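Local coordinates for protein 5,10-methylenetetrahydrofolate dehydrogenase (Bombyx mori, PDB 5ZF1) that probably oxidises 5,10-methylenetetrahydrofolate with NADP+ as cosubstrate, a step of folate-dependent one-carbon metabolism, at residues A9-M12 with E13-E17. Residues are numbered along the deposited sequence; the frame is centred on the assembly and turned at random.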
loop_
_atom_site.group_PDB
_atom_site.type_symbol
_atom_site.label_atom_id
_atom_site.label_comp_id
_atom_site.label_asym_id
_atom_site.label_seq_id
_atom_site.Cartn_x
_atom_site.Cartn_y
_atom_site.Cartn_z
ATOM N N ALA B 9 16.457 25.052 1.226
ATOM C CA ALA B 9 16.748 25.613 2.538
ATOM C C ALA B 9 16.316 24.666 3.649
ATOM O O ALA B 9 16.999 24.546 4.672
ATOM C CB ALA B 9 16.064 26.972 2.688
ATOM N N LEU B 10 15.181 23.983 3.472
ATOM C CA LEU B 10 14.750 23.021 4.482
ATOM C C LEU B 10 15.736 21.866 4.596
ATOM O O LEU B 10 16.026 21.393 5.704
ATOM C CB LEU B 10 13.355 22.495 4.148
ATOM C CG LEU B 10 12.765 21.507 5.159
ATOM C CD1 LEU B 10 12.758 22.118 6.548
ATOM C CD2 LEU B 10 11.356 21.069 4.756
ATOM N N ALA B 11 16.237 21.383 3.458
ATOM C CA ALA B 11 17.200 20.288 3.476
ATOM C C ALA B 11 18.452 20.681 4.247
ATOM O O ALA B 11 18.999 19.876 5.005
ATOM C CB ALA B 11 17.564 19.878 2.051
ATOM N N MET B 12 18.916 21.916 4.061
ATOM C CA MET B 12 20.031 22.413 4.864
ATOM C C MET B 12 19.717 22.342 6.358
ATOM O O MET B 12 20.533 21.846 7.145
ATOM C CB MET B 12 20.391 23.842 4.453
ATOM C CG MET B 12 21.678 24.358 5.102
ATOM S SD MET B 12 23.089 23.247 4.858
ATOM C CE MET B 12 23.035 23.017 3.079
ATOM N N GLU B 13 18.534 22.817 6.767
ATOM C CA GLU B 13 18.138 22.720 8.173
ATOM C C GLU B 13 18.184 21.280 8.654
ATOM O O GLU B 13 18.742 20.978 9.712
ATOM C CB GLU B 13 16.726 23.277 8.377
ATOM C CG GLU B 13 16.553 24.764 8.147
ATOM C CD GLU B 13 15.119 25.214 8.403
ATOM O OE1 GLU B 13 14.523 24.771 9.411
ATOM O OE2 GLU B 13 14.587 26.001 7.592
ATOM N N ILE B 14 17.597 20.372 7.872
ATOM C CA ILE B 14 17.563 18.956 8.222
ATOM C C ILE B 14 18.974 18.374 8.302
ATOM O O ILE B 14 19.296 17.622 9.232
ATOM C CB ILE B 14 16.677 18.213 7.198
ATOM C CG1 ILE B 14 15.198 18.475 7.496
ATOM C CG2 ILE B 14 16.957 16.737 7.187
ATOM C CD1 ILE B 14 14.279 18.057 6.380
ATOM N N LYS B 15 19.833 18.702 7.330
ATOM C CA LYS B 15 21.192 18.164 7.330
ATOM C C LYS B 15 21.990 18.668 8.526
ATOM O O LYS B 15 22.813 17.932 9.076
ATOM C CB LYS B 15 21.894 18.508 6.021
ATOM C CG LYS B 15 21.497 17.587 4.865
ATOM C CD LYS B 15 22.204 17.944 3.568
ATOM C CE LYS B 15 21.685 19.258 2.993
ATOM N NZ LYS B 15 22.159 19.445 1.593
ATOM N N LYS B 16 21.734 19.902 8.965
ATOM C CA LYS B 16 22.403 20.407 10.164
ATOM C C LYS B 16 21.954 19.652 11.406
ATOM O O LYS B 16 22.780 19.315 12.262
ATOM C CB LYS B 16 22.143 21.902 10.326
ATOM C CG LYS B 16 22.778 22.759 9.244
ATOM C CD LYS B 16 22.609 24.239 9.561
ATOM C CE LYS B 16 23.101 25.118 8.421
ATOM N NZ LYS B 16 22.963 26.568 8.754
ATOM N N GLU B 17 20.646 19.381 11.524
ATOM C CA GLU B 17 20.157 18.592 12.651
ATOM C C GLU B 17 20.738 17.190 12.626
ATOM O O GLU B 17 21.181 16.676 13.656
ATOM C CB GLU B 17 18.628 18.530 12.636
ATOM C CG GLU B 17 17.945 19.849 12.894
ATOM C CD GLU B 17 16.456 19.793 12.604
ATOM O OE1 GLU B 17 15.917 18.678 12.422
ATOM O OE2 GLU B 17 15.828 20.870 12.562
#
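Chi1 of Met12 (-171°) sets CG beside its carbonyl carbon, opposite the backbone N, and bends at chi2 and chi3 carry SD and CE in between the aliphatic parts of Lys15 and Lys16, one turn further along the amphipathic alpha-helix 7-26. The two lysines start alike, each with CG beside its own backbone N, but part company afterwards: Lys16 runs fully extended and lays CE 3.7 Å from Met12 CG, whereas Lys15 kinks at chi3 (-71°) and brings NZ 4.0 Å from Met12 CE. A flexible, unbranched methionine suits this partly exposed flank, where it can touch both lysine chains and also reach Phe59 of helix 44-60, against which Lys15 packs as well.

On the buried face, Leu10 and Ile14 meet through CG and CD1, 4.0 Å apart. Their branched apolar chains fill the same interface, both resting on Met280 of helix 277-298 and on Arg151 of helix 140-151. Arg151 also forms a salt bridge with Glu17 OE1, bringing a charge pair next to the apolar contacts. The small side chain of buried Ala11 probably lets the Lys15 chain lie close by, with CE 3.4 Å from Ala11 O. Glu13, by contrast, extends its carboxylate along the exposed side, a natural place for a charged residue.

Regular i to i+4 bonds hold these side chains in step. Ile14 N reaches Leu10 O in a nearly straight bond, with an angle of 166° at the hydrogen, while the shortest of the four cross-segment bonds joins Lys15 N to Ala11 O at 2.7 Å.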